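Local coordinates for 3-keto-5-aminohexanoate cleavage protein (Burkholderia xenovorans LB400, PDB 3E02) that binds zinc and probably cleaves 3-keto-5-aminohexanoate or a related beta-keto acid, as a TIM-barrel member of the BKACE (DUF849) family, at residues A[153-156]-A[157-161]; A[223-226]-A[227-231]; A[243-246]-A[247-251]; A[296-300]-A[301-305]. All coordinates share one frame; numbering follows the deposited sequence.

Interaction 1. Residues A[153-156]-A[157-161]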
loop_
_atom_site.group_PDB
_atom_site.type_symbol
_atom_site.label_atom_id
_atom_site.label_comp_id
_atom_site.label_asym_id
_atom_site.label_seq_id
_atom_site.Cartn_x
_atom_site.Cartn_y
_atom_site.Cartn_z
ATOM N N SER A 153 15.846 -24.952 10.109
ATOM C CA SER A 153 16.881 -26.000 10.023
ATOM C C SER A 153 16.938 -26.655 8.631
ATOM O O SER A 153 18.027 -26.871 8.082
ATOM C CB SER A 153 16.667 -27.072 11.090
ATOM O OG SER A 153 16.782 -26.501 12.380
ATOM N N GLN A 154 15.775 -26.958 8.069
ATOM C CA GLN A 154 15.684 -27.578 6.732
ATOM C C GLN A 154 16.231 -26.646 5.651
ATOM O O GLN A 154 16.995 -27.077 4.785
ATOM C CB GLN A 154 14.250 -28.012 6.415
ATOM C CG GLN A 154 13.806 -29.225 7.225
ATOM C CD GLN A 154 12.380 -29.640 6.931
ATOM O OE1 GLN A 154 11.468 -28.810 6.842
ATOM N NE2 GLN A 154 12.172 -30.941 6.785
ATOM N N ILE A 155 15.851 -25.370 5.715
ATOM C CA ILE A 155 16.331 -24.365 4.752
ATOM C C ILE A 155 17.852 -24.235 4.840
ATOM O O ILE A 155 18.535 -24.271 3.815
ATOM C CB ILE A 155 15.652 -22.992 4.941
ATOM C CG1 ILE A 155 14.138 -23.099 4.658
ATOM C CG2 ILE A 155 16.296 -21.966 3.993
ATOM C CD1 ILE A 155 13.302 -21.928 5.216
ATOM N N GLU A 156 18.372 -24.118 6.061
ATOM C CA GLU A 156 19.818 -24.013 6.275
ATOM C C GLU A 156 20.583 -25.220 5.704
ATOM O O GLU A 156 21.631 -25.024 5.096
ATOM C CB GLU A 156 20.134 -23.834 7.754
ATOM C CG GLU A 156 21.622 -23.576 8.024
ATOM C CD GLU A 156 21.921 -23.085 9.423
ATOM O OE1 GLU A 156 21.002 -22.598 10.117
ATOM O OE2 GLU A 156 23.102 -23.161 9.816
ATOM N N ARG A 157 20.041 -26.432 5.893
ATOM C CA ARG A 157 20.636 -27.687 5.371
ATOM C C ARG A 157 20.703 -27.640 3.841
ATOM O O ARG A 157 21.759 -27.885 3.247
ATOM C CB ARG A 157 19.817 -28.911 5.826
ATOM C CG ARG A 157 20.352 -30.290 5.371
ATOM C CD ARG A 157 19.347 -31.423 5.597
ATOM N NE ARG A 157 19.791 -32.629 4.891
ATOM C CZ ARG A 157 19.034 -33.679 4.557
ATOM N NH1 ARG A 157 17.742 -33.763 4.893
ATOM N NH2 ARG A 157 19.608 -34.681 3.885
ATOM N N GLY A 158 19.572 -27.312 3.220
ATOM C CA GLY A 158 19.482 -27.185 1.765
ATOM C C GLY A 158 20.441 -26.149 1.226
ATOM O O GLY A 158 21.147 -26.411 0.265
HETATM N N MSE A 159 20.480 -24.977 1.861
HETATM C CA MSE A 159 21.411 -23.913 1.453
HETATM C C MSE A 159 22.870 -24.344 1.562
HETATM O O MSE A 159 23.669 -24.065 0.659
HETATM C CB MSE A 159 21.187 -22.641 2.271
HETATM C CG MSE A 159 19.885 -21.925 1.961
HETATM SE SE MSE A 159 19.717 -20.440 3.198
HETATM C CE MSE A 159 18.181 -19.658 2.407
ATOM N N THR A 160 23.206 -25.042 2.647
ATOM C CA THR A 160 24.587 -25.498 2.886
ATOM C C THR A 160 25.016 -26.594 1.904
ATOM O O THR A 160 26.040 -26.453 1.235
ATOM C CB THR A 160 24.775 -25.995 4.346
ATOM O OG1 THR A 160 24.367 -24.965 5.250
ATOM C CG2 THR A 160 26.233 -26.349 4.631
ATOM N N GLU A 161 24.218 -27.658 1.807
ATOM C CA GLU A 161 24.538 -28.807 0.955
ATOM C C GLU A 161 24.567 -28.464 -0.528
ATOM O O GLU A 161 25.522 -28.819 -1.222
ATOM C CB GLU A 161 23.559 -29.958 1.181
ATOM C CG GLU A 161 23.643 -30.549 2.572
ATOM C CD GLU A 161 22.704 -31.721 2.798
ATOM O OE1 GLU A 161 21.997 -32.140 1.862
ATOM O OE2 GLU A 161 22.693 -32.232 3.935
#
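Thr160 folds its hydroxyl back onto the turn before it, where OG1 gives a hydrogen bond of 2.7 Å to Glu156 O. That oxygen also accepts Thr160 N at 2.9 Å, and the two donors reach it from opposite faces of the carbonyl plane. A chi1 of -55°, which sets OG1 beside the threonine's own backbone N, makes this double grip possible. One step round the helix, Ile155 and Met159, a selenomethionine, run side by side in the same direction. Ile155 CG2 and Met159 CE meet at 3.4 Å, tighter than usual for two carbons, while Met159 CG leans on Ile155 O at 3.3 Å. Both pairs are i to i+4 neighbours in the helix 152-163 of a TIM-barrel enzyme, and the backbone bond from Met159 N to Ile155 O, 2.8 Å, is of the same spacing. On a further side, Arg157 NE makes a salt bridge of 3.1 Å to Glu161 OE2; the oxygen lies in the guanidinium plane but is approached from above the plane of its carboxylate. Arg157 also pairs with Asp96, and Glu161 with Arg103, so the local ion pair is tied to helix 95-105. Phe185 of helix 176-187 packs against Ile155 and Met159. The carboxylate of Glu156 pairs with Arg188, and at the start of the segment Ser153 touches Arg144 of a second subunit.

Interaction 2. Residues A[223-226]-A[227-231]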
loop_
_atom_site.group_PDB
_atom_site.type_symbol
_atom_site.label_atom_id
_atom_site.label_comp_id
_atom_site.label_asym_id
_atom_site.label_seq_id
_atom_site.Cartn_x
_atom_site.Cartn_y
_atom_site.Cartn_z
ATOM N N ARG A 223 12.634 -3.031 0.975
ATOM C CA ARG A 223 13.048 -2.657 2.328
ATOM C C ARG A 223 14.085 -3.616 2.904
ATOM O O ARG A 223 15.047 -3.173 3.515
ATOM C CB ARG A 223 11.834 -2.573 3.258
ATOM C CG ARG A 223 12.162 -2.472 4.744
ATOM C CD ARG A 223 10.998 -1.934 5.537
ATOM N NE ARG A 223 10.726 -0.546 5.151
ATOM C CZ ARG A 223 9.902 0.289 5.783
ATOM N NH1 ARG A 223 9.236 -0.076 6.891
ATOM N NH2 ARG A 223 9.770 1.532 5.302
ATOM N N LEU A 224 13.872 -4.914 2.716
ATOM C CA LEU A 224 14.782 -5.941 3.238
ATOM C C LEU A 224 16.079 -6.133 2.434
ATOM O O LEU A 224 17.124 -6.376 3.030
ATOM C CB LEU A 224 14.044 -7.290 3.328
ATOM C CG LEU A 224 12.870 -7.373 4.311
ATOM C CD1 LEU A 224 12.046 -8.689 4.147
ATOM C CD2 LEU A 224 13.355 -7.229 5.740
ATOM N N PHE A 225 16.000 -6.049 1.105
ATOM C CA PHE A 225 17.123 -6.381 0.186
ATOM C C PHE A 225 17.603 -5.302 -0.783
ATOM O O PHE A 225 18.590 -5.534 -1.499
ATOM C CB PHE A 225 16.722 -7.590 -0.669
ATOM C CG PHE A 225 16.107 -8.702 0.117
ATOM C CD1 PHE A 225 16.870 -9.423 1.030
ATOM C CD2 PHE A 225 14.765 -9.039 -0.051
ATOM C CE1 PHE A 225 16.310 -10.443 1.776
ATOM C CE2 PHE A 225 14.199 -10.067 0.692
ATOM C CZ PHE A 225 14.972 -10.767 1.608
ATOM N N GLY A 226 16.919 -4.163 -0.843
ATOM C CA GLY A 226 17.311 -3.040 -1.722
ATOM C C GLY A 226 17.568 -3.440 -3.173
ATOM O O GLY A 226 16.695 -4.019 -3.830
ATOM N N GLN A 227 18.792 -3.199 -3.636
ATOM C CA GLN A 227 19.208 -3.496 -5.025
ATOM C C GLN A 227 19.845 -4.890 -5.239
ATOM O O GLN A 227 20.327 -5.194 -6.346
ATOM C CB GLN A 227 20.134 -2.369 -5.519
ATOM C CG GLN A 227 19.419 -1.023 -5.631
ATOM C CD GLN A 227 18.319 -1.030 -6.703
ATOM O OE1 GLN A 227 17.123 -0.887 -6.393
ATOM N NE2 GLN A 227 18.715 -1.256 -7.959
ATOM N N ASP A 228 19.799 -5.743 -4.210
ATOM C CA ASP A 228 20.402 -7.072 -4.266
ATOM C C ASP A 228 19.493 -8.196 -4.759
ATOM O O ASP A 228 19.912 -9.342 -4.692
ATOM C CB ASP A 228 20.976 -7.440 -2.877
ATOM C CG ASP A 228 22.129 -6.545 -2.453
ATOM O OD1 ASP A 228 22.826 -5.992 -3.328
ATOM O OD2 ASP A 228 22.369 -6.434 -1.236
ATOM N N TYR A 229 18.289 -7.903 -5.272
ATOM C CA TYR A 229 17.383 -8.972 -5.712
ATOM C C TYR A 229 16.710 -8.750 -7.068
ATOM O O TYR A 229 16.541 -7.619 -7.513
ATOM C CB TYR A 229 16.306 -9.243 -4.639
ATOM C CG TYR A 229 15.102 -8.334 -4.672
ATOM C CD1 TYR A 229 15.124 -7.079 -4.057
ATOM C CD2 TYR A 229 13.920 -8.730 -5.316
ATOM C CE1 TYR A 229 14.022 -6.236 -4.093
ATOM C CE2 TYR A 229 12.808 -7.899 -5.355
ATOM C CZ TYR A 229 12.856 -6.655 -4.740
ATOM O OH TYR A 229 11.758 -5.844 -4.789
ATOM N N TYR A 230 16.313 -9.866 -7.687
ATOM C CA TYR A 230 15.475 -9.864 -8.886
ATOM C C TYR A 230 14.129 -10.407 -8.461
ATOM O O TYR A 230 14.073 -11.386 -7.706
ATOM C CB TYR A 230 16.002 -10.778 -9.970
ATOM C CG TYR A 230 17.181 -10.237 -10.675
ATOM C CD1 TYR A 230 17.040 -9.197 -11.603
ATOM C CD2 TYR A 230 18.451 -10.772 -10.458
ATOM C CE1 TYR A 230 18.138 -8.696 -12.274
ATOM C CE2 TYR A 230 19.540 -10.279 -11.121
ATOM C CZ TYR A 230 19.388 -9.253 -12.025
ATOM O OH TYR A 230 20.501 -8.780 -12.659
ATOM N N LEU A 231 13.064 -9.772 -8.945
ATOM C CA LEU A 231 11.690 -10.203 -8.698
ATOM C C LEU A 231 11.289 -11.151 -9.821
ATOM O O LEU A 231 11.594 -10.887 -10.990
ATOM C CB LEU A 231 10.731 -9.002 -8.719
ATOM C CG LEU A 231 9.223 -9.246 -8.569
ATOM C CD1 LEU A 231 8.918 -9.855 -7.196
ATOM C CD2 LEU A 231 8.422 -7.972 -8.828
HETATM O O HOH W 1 20.982 -4.418 -0.257
#
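Phe225 and Tyr229 meet beneath a tight turn, the CB of the phenylalanine lying 3.8 Å from Tyr229 CD1. The same carbon, Tyr229 CD1, comes to 3.4 Å from Gly226 O, so the CD1 corner of the ring lies close to the turn's own backbone. Its chi1 of 84° places the ring between the tyrosine's own backbone N and carbonyl carbon and swings it back beneath the preceding residues. The turn is type II', from Phe225 to Asp228, closed by a hydrogen bond of 3.0 Å from Asp228 N to Phe225 O. Gly226 takes its second position with the positive phi of 50° that this turn type needs. The outer side is looser: a water bridges the two segments, donating to Phe225 O at 2.9 Å and to Asp228 OD2 at 2.6 Å, and Gln227 is exposed there, its chain bent at chi2. The inner side is again well filled, since the Phe225 ring leans on Leu182 and Val186 of helix 176-187 and Tyr229 OH bonds to Asp222. The turn thus links helix 211-225, in a beta-alpha-beta crossover, to strand 229-235, which lies between its parallel neighbours 195-201 and 253-256.

Interaction 3. Residues A[243-246]-A[247-251]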
loop_
_atom_site.group_PDB
_atom_site.type_symbol
_atom_site.label_atom_id
_atom_site.label_comp_id
_atom_site.label_asym_id
_atom_site.label_seq_id
_atom_site.Cartn_x
_atom_site.Cartn_y
_atom_site.Cartn_z
ATOM N N PHE A 243 -0.891 -11.847 -13.524
ATOM C CA PHE A 243 0.207 -11.686 -12.541
ATOM C C PHE A 243 1.591 -11.552 -13.159
ATOM O O PHE A 243 2.336 -10.679 -12.746
ATOM C CB PHE A 243 0.185 -12.757 -11.448
ATOM C CG PHE A 243 -0.618 -12.338 -10.270
ATOM C CD1 PHE A 243 -2.005 -12.231 -10.360
ATOM C CD2 PHE A 243 0.015 -11.927 -9.105
ATOM C CE1 PHE A 243 -2.757 -11.780 -9.270
ATOM C CE2 PHE A 243 -0.723 -11.477 -8.020
ATOM C CZ PHE A 243 -2.094 -11.391 -8.103
ATOM N N VAL A 244 1.919 -12.391 -14.137
ATOM C CA VAL A 244 3.225 -12.290 -14.803
ATOM C C VAL A 244 3.315 -11.011 -15.651
ATOM O O VAL A 244 4.400 -10.470 -15.773
ATOM C CB VAL A 244 3.632 -13.543 -15.588
ATOM C CG1 VAL A 244 3.754 -14.743 -14.616
ATOM C CG2 VAL A 244 2.672 -13.857 -16.748
ATOM N N THR A 245 2.194 -10.542 -16.222
ATOM C CA THR A 245 2.169 -9.251 -16.950
ATOM C C THR A 245 2.455 -8.109 -15.955
ATOM O O THR A 245 3.255 -7.203 -16.241
ATOM C CB THR A 245 0.865 -9.038 -17.706
ATOM O OG1 THR A 245 0.686 -10.130 -18.619
ATOM C CG2 THR A 245 0.871 -7.699 -18.487
HETATM N N MSE A 246 1.811 -8.164 -14.788
HETATM C CA MSE A 246 2.041 -7.194 -13.696
HETATM C C MSE A 246 3.542 -7.195 -13.326
HETATM O O MSE A 246 4.163 -6.132 -13.199
HETATM C CB MSE A 246 1.121 -7.555 -12.504
HETATM C CG MSE A 246 0.851 -6.520 -11.420
HETATM SE SE MSE A 246 -1.064 -6.825 -10.818
HETATM C CE MSE A 246 -0.992 -8.601 -10.420
ATOM N N SER A 247 4.129 -8.388 -13.175
ATOM C CA SER A 247 5.569 -8.496 -12.858
ATOM C C SER A 247 6.424 -7.761 -13.910
ATOM O O SER A 247 7.284 -6.939 -13.558
ATOM C CB SER A 247 6.020 -9.946 -12.764
ATOM O OG SER A 247 7.346 -10.028 -12.293
ATOM N N ALA A 248 6.159 -8.046 -15.189
ATOM C CA ALA A 248 6.872 -7.386 -16.315
ATOM C C ALA A 248 6.805 -5.858 -16.191
ATOM O O ALA A 248 7.828 -5.188 -16.283
ATOM C CB ALA A 248 6.301 -7.836 -17.670
ATOM N N ILE A 249 5.600 -5.347 -15.950
ATOM C CA ILE A 249 5.329 -3.901 -15.758
ATOM C C ILE A 249 6.103 -3.324 -14.563
ATOM O O ILE A 249 6.631 -2.203 -14.625
ATOM C CB ILE A 249 3.811 -3.651 -15.623
ATOM C CG1 ILE A 249 3.127 -3.920 -16.977
ATOM C CG2 ILE A 249 3.502 -2.217 -15.131
ATOM C CD1 ILE A 249 1.612 -3.931 -16.896
ATOM N N LEU A 250 6.195 -4.104 -13.488
ATOM C CA LEU A 250 6.959 -3.703 -12.299
ATOM C C LEU A 250 8.494 -3.836 -12.425
ATOM O O LEU A 250 9.202 -3.526 -11.470
ATOM C CB LEU A 250 6.472 -4.498 -11.076
ATOM C CG LEU A 250 5.016 -4.305 -10.640
ATOM C CD1 LEU A 250 4.735 -5.263 -9.481
ATOM C CD2 LEU A 250 4.720 -2.846 -10.254
ATOM N N GLY A 251 9.019 -4.289 -13.564
ATOM C CA GLY A 251 10.461 -4.464 -13.757
ATOM C C GLY A 251 10.949 -5.831 -13.332
ATOM O O GLY A 251 12.158 -6.029 -13.188
#
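Met246, a selenomethionine, receives Leu250 one turn later: its carbonyl O accepts Leu250 N at 2.9 Å, and Leu250 CG rests 3.3 Å from the same oxygen. The methionine's own chain bends twice, at chi2 and chi3, and in one of its two conformers brings CE over the centre of the Phe243 ring, a contact between the selenomethionine methyl and the ring face that is therefore uncertain. Ser247 is the second well-covered residue. Its N bonds to Phe243 O at 2.9 Å and its CB sits 3.5 Å from Val244 O; a chi1 of -172° carries OG away from its own N, and that hydroxyl is taken up by Asn253 O at the next strand. Thr245 is the third. Its O accepts Ile249 N at 3.0 Å, its CG2 lies 4.2 Å from Ile249 CD1 where the two side chains cross, and its OG1 turns back to Met241 O. Farther out, Met246 packs on Pro211 and Leu214 of helix 211-225, and Thr245 on Thr245 of a fourth subunit. Gly251 is the first residue to leave helical angles; its positive phi goes with two bonds back into the last turn, one of them Gly251 N to Ala248 O at 3.1 Å: a Schellman motif, closing the helix of a beta-alpha-beta unit in the TIM barrel.

Interaction 4. Residues A[296-300]-A[301-305]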
loop_
_atom_site.group_PDB
_atom_site.type_symbol
_atom_site.label_atom_id
_atom_site.label_comp_id
_atom_site.label_asym_id
_atom_site.label_seq_id
_atom_site.Cartn_x
_atom_site.Cartn_y
_atom_site.Cartn_z
ATOM N N GLU A 296 22.234 -14.595 -20.970
ATOM C CA GLU A 296 21.918 -13.329 -20.278
ATOM C C GLU A 296 21.357 -13.628 -18.886
ATOM O O GLU A 296 21.711 -12.944 -17.924
ATOM C CB GLU A 296 20.947 -12.470 -21.091
ATOM C CG GLU A 296 21.631 -11.869 -22.307
ATOM C CD GLU A 296 20.693 -11.207 -23.300
ATOM O OE1 GLU A 296 19.515 -11.599 -23.403
ATOM O OE2 GLU A 296 21.171 -10.311 -24.026
ATOM N N ALA A 297 20.508 -14.661 -18.790
ATOM C CA ALA A 297 19.948 -15.113 -17.512
ATOM C C ALA A 297 21.037 -15.618 -16.560
ATOM O O ALA A 297 21.016 -15.287 -15.375
ATOM C CB ALA A 297 18.864 -16.177 -17.732
ATOM N N ARG A 298 21.993 -16.396 -17.084
ATOM C CA ARG A 298 23.147 -16.894 -16.299
ATOM C C ARG A 298 23.972 -15.743 -15.710
ATOM O O ARG A 298 24.399 -15.818 -14.563
ATOM C CB ARG A 298 24.060 -17.796 -17.149
ATOM C CG ARG A 298 23.468 -19.142 -17.506
ATOM C CD ARG A 298 24.478 -20.042 -18.206
ATOM N NE ARG A 298 23.911 -21.383 -18.381
ATOM C CZ ARG A 298 23.120 -21.778 -19.380
ATOM N NH1 ARG A 298 22.815 -20.969 -20.389
ATOM N NH2 ARG A 298 22.647 -23.027 -19.371
ATOM N N ALA A 299 24.185 -14.695 -16.504
ATOM C CA ALA A 299 24.914 -13.501 -16.069
ATOM C C ALA A 299 24.120 -12.738 -15.012
ATOM O O ALA A 299 24.707 -12.216 -14.073
ATOM C CB ALA A 299 25.248 -12.592 -17.264
HETATM N N MSE A 300 22.794 -12.675 -15.160
HETATM C CA MSE A 300 21.933 -12.016 -14.170
HETATM C C MSE A 300 21.959 -12.768 -12.835
HETATM O O MSE A 300 22.200 -12.169 -11.798
HETATM C CB MSE A 300 20.481 -11.891 -14.672
HETATM C CG MSE A 300 20.309 -10.869 -15.786
HETATM SE SE MSE A 300 18.620 -11.069 -16.715
HETATM C CE MSE A 300 17.391 -10.552 -15.346
ATOM N N LEU A 301 21.741 -14.077 -12.883
ATOM C CA LEU A 301 21.715 -14.916 -11.676
ATOM C C LEU A 301 23.094 -15.302 -11.124
ATOM O O LEU A 301 23.172 -15.806 -9.993
ATOM C CB LEU A 301 20.887 -16.174 -11.925
ATOM C CG LEU A 301 19.440 -15.936 -12.365
ATOM C CD1 LEU A 301 18.712 -17.253 -12.568
ATOM C CD2 LEU A 301 18.719 -15.097 -11.369
ATOM N N LYS A 302 24.150 -15.073 -11.913
ATOM C CA LYS A 302 25.539 -15.394 -11.559
ATOM C C LYS A 302 25.686 -16.896 -11.304
ATOM O O LYS A 302 26.190 -17.324 -10.277
ATOM C CB LYS A 302 26.031 -14.555 -10.365
ATOM C CG LYS A 302 25.975 -13.045 -10.534
ATOM C CD LYS A 302 26.972 -12.545 -11.557
ATOM C CE LYS A 302 26.968 -11.016 -11.646
ATOM N NZ LYS A 302 27.372 -10.376 -10.346
ATOM N N THR A 303 25.235 -17.693 -12.263
ATOM C CA THR A 303 25.312 -19.151 -12.163
ATOM C C THR A 303 26.717 -19.639 -12.500
ATOM O O THR A 303 27.507 -18.916 -13.105
ATOM C CB THR A 303 24.295 -19.854 -13.077
ATOM O OG1 THR A 303 24.586 -19.547 -14.443
ATOM C CG2 THR A 303 22.853 -19.428 -12.720
ATOM N N LYS A 304 26.993 -20.884 -12.132
ATOM C CA LYS A 304 28.311 -21.500 -12.328
ATOM C C LYS A 304 28.645 -21.900 -13.781
ATOM O O LYS A 304 29.804 -22.184 -14.070
ATOM C CB LYS A 304 28.497 -22.710 -11.395
ATOM C CG LYS A 304 27.577 -23.912 -11.650
ATOM C CD LYS A 304 27.905 -25.064 -10.718
ATOM C CE LYS A 304 26.968 -26.232 -10.955
ATOM N NZ LYS A 304 27.299 -27.405 -10.092
ATOM N N GLY A 305 27.645 -21.946 -14.657
ATOM C CA GLY A 305 27.807 -22.304 -16.062
ATOM C C GLY A 305 27.286 -23.692 -16.356
ATOM O O GLY A 305 27.330 -24.578 -15.498
#
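Arg298 O receives Thr303 N as the chain leaves the helix, at 3.1 Å and in the carbonyl plane, and the backbone bonds here define the ending. Leu301 N still makes a helical bond of 2.9 Å to Ala297 O, whereas Lys302 N adds only a weak bond to Arg298 O. Lys302 has left helical angles with a positive phi of 60°, which turns the chain back across the last turn. Van der Waals contacts follow. Thr303 OG1 lies 3.3 Å from Arg298 CB, the two side chains crossing at an angle; its chi1 of 63° sets the hydroxyl between its backbone N and carbonyl carbon, facing the arginine's stem. Lys302 bends at chi2 so that CD covers Ala299 O at 3.4 Å, and Leu301 CG leans on Ala297 O at 3.5 Å. Charged and polar partners lie farther out: Glu108 takes both Arg298 NE, in a salt bridge, and Thr303 OG1, in a hydrogen bond, and so binds the two crossing side chains together. Arg298 also reaches Asp295 and the carbonyl of Asp80. Helix 294-301 lies against strand 82-85, where Ala297 and Arg298 touch Ile82, and the loop after it runs past Glu108, just ahead of strand 109-113.

In the fold
The four contacts, one inside a helix and three at helix ends or the turn after a helix, lie on the outside of one barrel, each centred about 17 to 19 Å from the chain's centre. Interactions 2 and 3 belong to consecutive beta-alpha-beta units and touch, Leu231 CD2 lying 4.2 Å from Ser247 OG. Interaction 2 also meets interaction 4, where Tyr230 CE2 comes to 3.3 Å from Met300 O. Interaction 1 stands apart, with its nearest atoms about 9 Å from interactions 2 and 4. None of them forms the zinc site of His50, His52 and Glu259: the side chain of Leu301 is about 11 Å from that of His50, and that of Val244 about 14 Å from the zinc.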